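PDB 2IM9: hypothetical protein from Legionella pneumophila subsp. pneumophila, which is of unknown function but belongs to the N-acetylmuramoyl-L-alanine amidase-like family of the papain-like peptidase clan, consistent with a role in cell-wall peptide cleavage. Local coordinates for residues Asn79-Gln84 / Lys195-Lys200; Asn132-Thr137 / Asn143-Arg148. One frame throughout, in Å; residues are numbered along the deposited sequence.

Contact 1 (Asn79-Gln84 / Lys195-Lys200); sequences NARYDQ and KNEQEK
Arg81, which follows Ala80 in an irregular surface loop between helices 53-63 and 95-107, meets Glu197 and Lys200 in a water-bridged loop-to-helix contact; helix 195-209 lies in a predicted coiled-coil region, though here it faces a loop and not a second helix. The first torsion of Arg81, at 180°, sets CG opposite the backbone N, and a bend at chi2 (56°) then turns the chain toward the helix. Glu197 and Lys200 are three residues apart, so both can approach the guanidinium from one side of the helix. One water joins the three groups: it accepts from Arg81 NH1 at 3.0 Å and from Lys200 NZ at 2.7 Å, and donates to Glu197 OE2 at 2.6 Å. Arg81 NH1 stays 4.1 Å from Glu197 OE2, which lies well out of the guanidinium plane, so the two attract without a direct bond. Lys200 NZ sits near that plane, 3.2 Å from Arg81 NH2. Both are donors, and this closeness is probably tolerated because Glu204 makes a salt bridge to the same NH2, while Glu197 OE2, whose salt bridge is to Arg201, adds negative charge nearby. Next comes Tyr82, with Arg81 CG over one ring face, toward its rim. Asp83, buried, shares OD2 between Arg189 and Arg133, two arginines matching its charge. At Gln84 the amide folds back: NE2 donates to Ala80 O at 2.8 Å, lying in the carbonyl plane.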
ATOM      1  N   ASN A  79       0.999  23.505   3.860  1.00 18.51           N
ATOM      2  CA  ASN A  79       1.620  24.370   2.881  1.00 18.34           C
ATOM      3  C   ASN A  79       1.963  23.690   1.558  1.00 17.36           C
ATOM      4  O   ASN A  79       2.637  24.291   0.725  1.00 16.67           O
ATOM      5  CB  ASN A  79       2.880  25.037   3.469  1.00 18.93           C
ATOM      6  CG  ASN A  79       2.621  25.665   4.830  1.00 21.96           C
ATOM      7  OD1 ASN A  79       1.776  26.553   4.951  1.00 24.57           O
ATOM      8  ND2 ASN A  79       3.353  25.213   5.860  1.00 21.17           N
ATOM      9  N   ALA A  80       1.506  22.451   1.358  1.00 15.74           N
ATOM     10  CA  ALA A  80       1.819  21.757   0.111  1.00 15.43           C
ATOM     11  C   ALA A  80       1.141  22.418  -1.089  1.00 15.09           C
ATOM     12  O   ALA A  80       0.102  23.057  -0.945  1.00 15.24           O
ATOM     13  CB  ALA A  80       1.423  20.282   0.206  1.00 16.02           C
ATOM     14  N   ARG A  81       1.719  22.255  -2.274  1.00 14.81           N
ATOM     15  CA  ARG A  81       1.194  22.953  -3.451  1.00 14.52           C
ATOM     16  C   ARG A  81      -0.136  22.349  -3.901  1.00 15.38           C
ATOM     17  O   ARG A  81      -1.056  23.083  -4.270  1.00 15.40           O
ATOM     18  CB  ARG A  81       2.221  22.912  -4.594  1.00 14.23           C
ATOM     19  CG  ARG A  81       1.755  23.627  -5.905  1.00 13.27           C
ATOM     20  CD  ARG A  81       1.356  25.079  -5.675  1.00 16.24           C
ATOM     21  NE  ARG A  81       1.225  25.797  -6.949  1.00 18.54           N
ATOM     22  CZ  ARG A  81       0.980  27.097  -7.039  1.00 20.77           C
ATOM     23  NH1 ARG A  81       0.845  27.826  -5.932  1.00 22.49           N
ATOM     24  NH2 ARG A  81       0.885  27.667  -8.231  1.00 22.11           N
ATOM     25  N   TYR A  82      -0.228  21.013  -3.905  1.00 14.76           N
ATOM     26  CA  TYR A  82      -1.411  20.345  -4.491  1.00 15.04           C
ATOM     27  C   TYR A  82      -2.275  19.613  -3.479  1.00 15.18           C
ATOM     28  O   TYR A  82      -3.495  19.572  -3.628  1.00 16.50           O
ATOM     29  CB  TYR A  82      -0.998  19.372  -5.618  1.00 15.37           C
ATOM     30  CG  TYR A  82      -0.128  20.061  -6.634  1.00 14.43           C
ATOM     31  CD1 TYR A  82      -0.678  20.965  -7.548  1.00 14.67           C
ATOM     32  CD2 TYR A  82       1.251  19.828  -6.669  1.00 13.85           C
ATOM     33  CE1 TYR A  82       0.143  21.651  -8.477  1.00 16.58           C
ATOM     34  CE2 TYR A  82       2.079  20.491  -7.601  1.00 15.35           C
ATOM     35  CZ  TYR A  82       1.507  21.402  -8.491  1.00 17.57           C
ATOM     36  OH  TYR A  82       2.296  22.076  -9.394  1.00 18.39           O
ATOM     37  N   ASP A  83      -1.654  19.002  -2.470  1.00 14.56           N
ATOM     38  CA  ASP A  83      -2.401  18.163  -1.536  1.00 13.78           C
ATOM     39  C   ASP A  83      -1.890  18.385  -0.123  1.00 14.12           C
ATOM     40  O   ASP A  83      -0.831  17.879   0.241  1.00 12.83           O
ATOM     41  CB  ASP A  83      -2.276  16.673  -1.919  1.00 13.91           C
ATOM     42  CG  ASP A  83      -3.178  15.771  -1.083  1.00 13.33           C
ATOM     43  OD1 ASP A  83      -3.746  16.237  -0.042  1.00 14.05           O
ATOM     44  OD2 ASP A  83      -3.351  14.596  -1.481  1.00 14.73           O
ATOM     45  N   GLN A  84      -2.656  19.153   0.655  1.00 13.92           N
ATOM     46  CA  GLN A  84      -2.225  19.619   1.992  1.00 14.43           C
ATOM     47  C   GLN A  84      -2.733  18.736   3.128  1.00 14.81           C
ATOM     48  O   GLN A  84      -2.744  19.145   4.308  1.00 15.26           O
ATOM     49  CB  GLN A  84      -2.657  21.085   2.192  1.00 14.08           C
ATOM     50  CG  GLN A  84      -2.079  22.034   1.103  1.00 15.25           C
ATOM     51  CD  GLN A  84      -2.450  23.502   1.333  1.00 17.24           C
ATOM     52  OE1 GLN A  84      -3.452  23.818   1.989  1.00 19.19           O
ATOM     53  NE2 GLN A  84      -1.643  24.397   0.780  1.00 19.14           N
ATOM     54  N   LYS A 195     -11.902  27.557  -4.613  1.00 34.11           N
ATOM     55  CA  LYS A 195     -12.216  26.799  -5.827  1.00 33.66           C
ATOM     56  C   LYS A 195     -11.454  27.262  -7.078  1.00 33.20           C
ATOM     57  O   LYS A 195     -11.095  26.444  -7.945  1.00 33.28           O
ATOM     58  CB  LYS A 195     -13.730  26.843  -6.094  1.00 33.97           C
ATOM     59  N   ASN A 196     -11.224  28.570  -7.176  1.00 32.75           N
ATOM     60  CA  ASN A 196     -10.469  29.158  -8.277  0.50 32.07           C
ATOM     61  C   ASN A 196      -8.991  28.788  -8.171  1.00 31.66           C
ATOM     62  O   ASN A 196      -8.324  28.505  -9.163  1.00 31.76           O
ATOM     63  CB  ASN A 196     -10.646  30.686  -8.306  0.50 32.29           C
ATOM     64  CG  ASN A 196     -12.052  31.121  -8.742  0.50 31.98           C
ATOM     65  OD1 ASN A 196     -12.626  32.049  -8.170  0.50 32.06           O
ATOM     66  ND2 ASN A 196     -12.598  30.465  -9.762  0.50 31.38           N
ATOM     67  N   GLU A 197      -8.478  28.783  -6.943  1.00 30.67           N
ATOM     68  CA  GLU A 197      -7.098  28.371  -6.727  1.00 29.29           C
ATOM     69  C   GLU A 197      -6.947  26.874  -7.052  1.00 27.79           C
ATOM     70  O   GLU A 197      -5.913  26.460  -7.571  1.00 27.24           O
ATOM     71  CB  GLU A 197      -6.649  28.695  -5.294  1.00 29.91           C
ATOM     72  CG  GLU A 197      -5.160  28.529  -5.003  1.00 31.52           C
ATOM     73  CD  GLU A 197      -4.245  29.469  -5.802  1.00 34.40           C
ATOM     74  OE1 GLU A 197      -4.728  30.471  -6.385  1.00 36.86           O
ATOM     75  OE2 GLU A 197      -3.024  29.202  -5.840  1.00 33.49           O
ATOM     76  N   GLN A 198      -7.976  26.080  -6.755  1.00 26.26           N
ATOM     77  CA  GLN A 198      -7.991  24.657  -7.134  1.00 25.07           C
ATOM     78  C   GLN A 198      -7.867  24.467  -8.644  1.00 24.65           C
ATOM     79  O   GLN A 198      -7.087  23.638  -9.114  1.00 23.58           O
ATOM     80  CB  GLN A 198      -9.270  23.968  -6.656  1.00 24.98           C
ATOM     81  CG  GLN A 198      -9.274  23.545  -5.214  1.00 25.19           C
ATOM     82  CD  GLN A 198     -10.560  22.867  -4.839  1.00 24.75           C
ATOM     83  OE1 GLN A 198     -11.552  23.524  -4.546  1.00 28.31           O
ATOM     84  NE2 GLN A 198     -10.562  21.542  -4.867  1.00 22.59           N
ATOM     85  N   GLU A 199      -8.652  25.232  -9.403  1.00 24.03           N
ATOM     86  CA  GLU A 199      -8.608  25.150 -10.863  1.00 24.02           C
ATOM     87  C   GLU A 199      -7.227  25.486 -11.414  1.00 24.07           C
ATOM     88  O   GLU A 199      -6.702  24.741 -12.246  1.00 24.49           O
ATOM     89  CB  GLU A 199      -9.671  26.065 -11.496  1.00 24.59           C
ATOM     90  N   LYS A 200      -6.637  26.581 -10.924  1.00 23.41           N
ATOM     91  CA  LYS A 200      -5.312  27.031 -11.341  1.00 24.07           C
ATOM     92  C   LYS A 200      -4.256  25.950 -11.098  1.00 22.14           C
ATOM     93  O   LYS A 200      -3.475  25.611 -11.988  1.00 21.58           O
ATOM     94  CB  LYS A 200      -4.932  28.324 -10.597  1.00 24.93           C
ATOM     95  CG  LYS A 200      -3.437  28.733 -10.692  1.00 26.90           C
ATOM     96  CD  LYS A 200      -3.100  29.934  -9.779  1.00 27.44           C
ATOM     97  CE  LYS A 200      -1.744  30.580 -10.150  1.00 30.74           C
ATOM     98  NZ  LYS A 200      -0.562  30.296  -9.221  1.00 34.35           N
TER
HETATM   99  O   HOH W   1      -0.742  30.273  -6.545  1.00 32.29           O

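Contact 2 (Asn132-Thr137 / Asn143-Arg148); sequences NRNHFT and NYNQKR
Asn145 OD1, on the residue that faces Asn134 across this contact, is gripped by two nitrogens of Arg148: NE at 2.8 Å and NH2 at 3.1 Å. The guanidinium comes side-on with the oxygen at its edge and in its plane, and the bond from NE is the straighter, 156° at the hydrogen against 136°. Arginine suits this place because, while NE and NH2 hold Asn145 OD1, NH1 donates to the carbonyls of Cys327 and Gln328, Cys327 being half of the disulfide with Cys117. Asn145 ND2, hydrogen-bonded to a residue bordering the two segments, stands 4.2 Å from Asn134 ND2; the amide planes are nearly perpendicular and no bond passes between them. Asn134 ND2 is instead spent on the carbonyl of Thr121, which helps to orient the amide and leaves OD1 on the side of Tyr144. There OD1 lies 3.4 Å from Tyr144 CD2, oblique to the ring, a touch that is doubtful because it rests on one of two Tyr144 conformers. Asn143 OD1 receives Lys147 NZ at 2.8 Å, an i to i+4 bond along the helix. The loop makes an inverse gamma turn centred on Asn134, followed by the N-cap Phe136, whose N is held by Asp140 OD2; it thus folds back on the last turn of helix 137-147, the helix it starts.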
ATOM      1  N   ASN A 132       6.010  12.827  -7.542  1.00 16.11           N
ATOM      2  CA  ASN A 132       6.939  11.803  -7.048  1.00 15.91           C
ATOM      3  C   ASN A 132       6.268  10.798  -6.109  1.00 15.27           C
ATOM      4  O   ASN A 132       6.841   9.764  -5.777  1.00 15.75           O
ATOM      5  CB  ASN A 132       8.132  12.444  -6.329  1.00 17.21           C
ATOM      6  CG  ASN A 132       9.189  12.977  -7.271  1.00 20.79           C
ATOM      7  OD1 ASN A 132       9.177  12.706  -8.475  1.00 24.13           O
ATOM      8  ND2 ASN A 132      10.122  13.749  -6.720  1.00 24.50           N
ATOM      9  N   ARG A 133       5.070  11.100  -5.632  1.00 14.41           N
ATOM     10  CA  ARG A 133       4.390  10.154  -4.754  1.00 14.22           C
ATOM     11  C   ARG A 133       4.227   8.819  -5.479  1.00 14.05           C
ATOM     12  O   ARG A 133       3.965   8.777  -6.681  1.00 14.39           O
ATOM     13  CB  ARG A 133       3.027  10.695  -4.315  1.00 14.07           C
ATOM     14  CG  ARG A 133       2.576  10.079  -2.961  1.00 15.83           C
ATOM     15  CD  ARG A 133       1.086  10.270  -2.698  1.00 16.29           C
ATOM     16  NE  ARG A 133       0.704  11.675  -2.521  1.00 16.59           N
ATOM     17  CZ  ARG A 133      -0.555  12.107  -2.440  1.00 16.35           C
ATOM     18  NH1 ARG A 133      -1.566  11.227  -2.508  1.00 16.88           N
ATOM     19  NH2 ARG A 133      -0.812  13.411  -2.286  1.00 14.56           N
ATOM     20  N   ASN A 134       4.404   7.720  -4.750  1.00 14.26           N
ATOM     21  CA  ASN A 134       4.248   6.394  -5.351  1.00 14.18           C
ATOM     22  C   ASN A 134       2.776   6.017  -5.517  1.00 14.94           C
ATOM     23  O   ASN A 134       2.287   5.094  -4.869  1.00 14.44           O
ATOM     24  CB  ASN A 134       4.992   5.363  -4.515  1.00 14.19           C
ATOM     25  CG  ASN A 134       6.475   5.462  -4.680  1.00 15.17           C
ATOM     26  OD1 ASN A 134       6.965   5.758  -5.773  1.00 17.09           O
ATOM     27  ND2 ASN A 134       7.225   5.186  -3.593  1.00 14.79           N
ATOM     28  N   HIS A 135       2.083   6.720  -6.401  1.00 13.90           N
ATOM     29  CA  HIS A 135       0.636   6.539  -6.585  1.00 14.01           C
ATOM     30  C   HIS A 135       0.201   5.138  -7.003  1.00 14.64           C
ATOM     31  O   HIS A 135      -0.830   4.638  -6.542  1.00 14.88           O
ATOM     32  CB  HIS A 135       0.094   7.532  -7.619  1.00 13.91           C
ATOM     33  CG  HIS A 135       0.182   8.957  -7.185  1.00 14.62           C
ATOM     34  ND1 HIS A 135      -0.654   9.498  -6.229  1.00 13.41           N
ATOM     35  CD2 HIS A 135       1.002   9.954  -7.586  1.00 14.96           C
ATOM     36  CE1 HIS A 135      -0.334  10.770  -6.050  1.00 15.70           C
ATOM     37  NE2 HIS A 135       0.661  11.072  -6.870  1.00 14.36           N
ATOM     38  N   PHE A 136       0.964   4.527  -7.908  1.00 13.92           N
ATOM     39  CA  PHE A 136       0.577   3.221  -8.450  1.00 14.09           C
ATOM     40  C   PHE A 136       1.321   2.104  -7.742  1.00 13.49           C
ATOM     41  O   PHE A 136       2.554   2.052  -7.734  1.00 13.81           O
ATOM     42  CB  PHE A 136       0.814   3.168  -9.955  1.00 14.40           C
ATOM     43  CG  PHE A 136      -0.110   4.061 -10.723  1.00 14.15           C
ATOM     44  CD1 PHE A 136      -1.345   3.586 -11.147  1.00 14.79           C
ATOM     45  CD2 PHE A 136       0.235   5.386 -10.984  1.00 13.88           C
ATOM     46  CE1 PHE A 136      -2.228   4.404 -11.836  1.00 15.61           C
ATOM     47  CE2 PHE A 136      -0.652   6.240 -11.682  1.00 14.66           C
ATOM     48  CZ  PHE A 136      -1.886   5.743 -12.106  1.00 15.11           C
ATOM     49  N   THR A 137       0.563   1.222  -7.126  1.00 13.93           N
ATOM     50  CA  THR A 137       1.154   0.136  -6.347  1.00 13.85           C
ATOM     51  C   THR A 137       2.165  -0.696  -7.131  1.00 14.07           C
ATOM     52  O   THR A 137       3.202  -1.107  -6.574  1.00 13.70           O
ATOM     53  CB  THR A 137       0.049  -0.718  -5.705  1.00 14.93           C
ATOM     54  OG1 THR A 137      -0.801   0.173  -4.963  1.00 15.18           O
ATOM     55  CG2 THR A 137       0.637  -1.740  -4.743  1.00 14.59           C
ATOM     56  N   ASN A 143       7.850  -1.310  -7.547  1.00 15.78           N
ATOM     57  CA  ASN A 143       9.089  -1.154  -8.318  1.00 17.73           C
ATOM     58  C   ASN A 143      10.194  -0.457  -7.519  1.00 17.76           C
ATOM     59  O   ASN A 143      11.302  -0.997  -7.357  1.00 18.68           O
ATOM     60  CB  ASN A 143       8.786  -0.399  -9.617  1.00 18.71           C
ATOM     61  CG  ASN A 143      10.030  -0.101 -10.414  1.00 23.39           C
ATOM     62  OD1 ASN A 143      10.698  -1.007 -10.893  1.00 25.52           O
ATOM     63  ND2 ASN A 143      10.359   1.185 -10.536  1.00 28.46           N
ATOM     64  N   TYR A 144       9.870   0.716  -6.991  1.00 17.65           N
ATOM     65  CA  TYR A 144      10.858   1.520  -6.274  0.50 18.04           C
ATOM     66  C   TYR A 144      11.275   0.906  -4.950  1.00 18.51           C
ATOM     67  O   TYR A 144      12.462   0.963  -4.586  1.00 18.56           O
ATOM     68  CB  TYR A 144      10.399   2.976  -6.113  0.50 18.73           C
ATOM     69  CG  TYR A 144      10.418   3.733  -7.421  0.50 18.59           C
ATOM     70  CD1 TYR A 144      11.583   3.802  -8.189  0.50 19.82           C
ATOM     71  CD2 TYR A 144       9.276   4.367  -7.900  0.50 18.90           C
ATOM     72  CE1 TYR A 144      11.607   4.476  -9.403  0.50 20.14           C
ATOM     73  CE2 TYR A 144       9.288   5.045  -9.116  0.50 20.66           C
ATOM     74  CZ  TYR A 144      10.459   5.094  -9.860  0.50 20.36           C
ATOM     75  OH  TYR A 144      10.493   5.765 -11.053  0.50 19.38           O
ATOM     76  N   ASN A 145      10.330   0.303  -4.231  1.00 17.08           N
ATOM     77  CA  ASN A 145      10.674  -0.275  -2.934  1.00 17.97           C
ATOM     78  C   ASN A 145      11.413  -1.610  -3.055  1.00 18.08           C
ATOM     79  O   ASN A 145      12.159  -1.987  -2.154  1.00 18.75           O
ATOM     80  CB  ASN A 145       9.458  -0.300  -1.990  1.00 18.30           C
ATOM     81  CG  ASN A 145       9.096   1.090  -1.488  1.00 19.37           C
ATOM     82  OD1 ASN A 145       9.931   1.788  -0.907  1.00 21.46           O
ATOM     83  ND2 ASN A 145       7.849   1.514  -1.722  1.00 17.65           N
ATOM     84  N   GLN A 146      11.237  -2.295  -4.182  1.00 18.55           N
ATOM     85  CA  GLN A 146      12.041  -3.476  -4.485  1.00 19.94           C
ATOM     86  C   GLN A 146      13.445  -3.040  -4.874  1.00 21.84           C
ATOM     87  O   GLN A 146      14.437  -3.586  -4.358  1.00 22.18           O
ATOM     88  CB  GLN A 146      11.412  -4.315  -5.598  1.00 19.70           C
ATOM     89  CG  GLN A 146      10.227  -5.161  -5.143  1.00 18.50           C
ATOM     90  CD  GLN A 146       9.339  -5.621  -6.301  1.00 19.86           C
ATOM     91  OE1 GLN A 146       8.214  -6.119  -6.091  1.00 20.64           O
ATOM     92  NE2 GLN A 146       9.818  -5.433  -7.525  1.00 18.79           N
ATOM     93  N   LYS A 147      13.525  -2.037  -5.749  1.00 23.61           N
ATOM     94  CA  LYS A 147      14.824  -1.551  -6.251  1.00 25.68           C
ATOM     95  C   LYS A 147      15.739  -1.091  -5.122  1.00 25.81           C
ATOM     96  O   LYS A 147      16.952  -1.350  -5.153  1.00 27.12           O
ATOM     97  CB  LYS A 147      14.647  -0.473  -7.339  1.00 26.68           C
ATOM     98  CG  LYS A 147      14.089  -1.027  -8.663  1.00 28.54           C
ATOM     99  CD  LYS A 147      15.142  -1.187  -9.764  1.00 33.30           C
ATOM    100  CE  LYS A 147      14.568  -1.909 -11.001  1.00 33.41           C
ATOM    101  NZ  LYS A 147      13.382  -1.221 -11.630  1.00 36.41           N
ATOM    102  N   ARG A 148      15.166  -0.476  -4.093  1.00 25.38           N
ATOM    103  CA  ARG A 148      15.976   0.039  -3.000  1.00 25.57           C
ATOM    104  C   ARG A 148      16.168  -0.964  -1.859  1.00 24.43           C
ATOM    105  O   ARG A 148      16.785  -0.658  -0.834  1.00 24.80           O
ATOM    106  CB  ARG A 148      15.432   1.366  -2.514  1.00 25.86           C
ATOM    107  CG  ARG A 148      14.204   1.261  -1.691  1.00 26.66           C
ATOM    108  CD  ARG A 148      13.662   2.638  -1.489  1.00 29.62           C
ATOM    109  NE  ARG A 148      12.548   2.593  -0.563  1.00 30.19           N
ATOM    110  CZ  ARG A 148      12.651   2.802   0.744  1.00 31.55           C
ATOM    111  NH1 ARG A 148      13.824   3.092   1.282  1.00 30.26           N
ATOM    112  NH2 ARG A 148      11.565   2.731   1.504  1.00 30.58           N
TER

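Overall arrangement
From the N terminus, the chain passes helix 53-63 and reaches 79-84, the first half of contact 1. It then runs through helices 95-107 and 111-122 to 132-137, turns into helix 137-147 and at once completes contact 2, closing a loop of five residues. Strands 151-153 and 168-175 follow before helix 195-209 closes the long loop of contact 1, which therefore encloses contact 2 entirely. Contact 1 joins an early loop to a peripheral helix at the surface; contact 2 lies deeper, next to strand 151-153. Though their centres are 24 Å apart, a salt bridge from Arg133 NH2 to Asp83 OD2 (2.9 Å) links them directly.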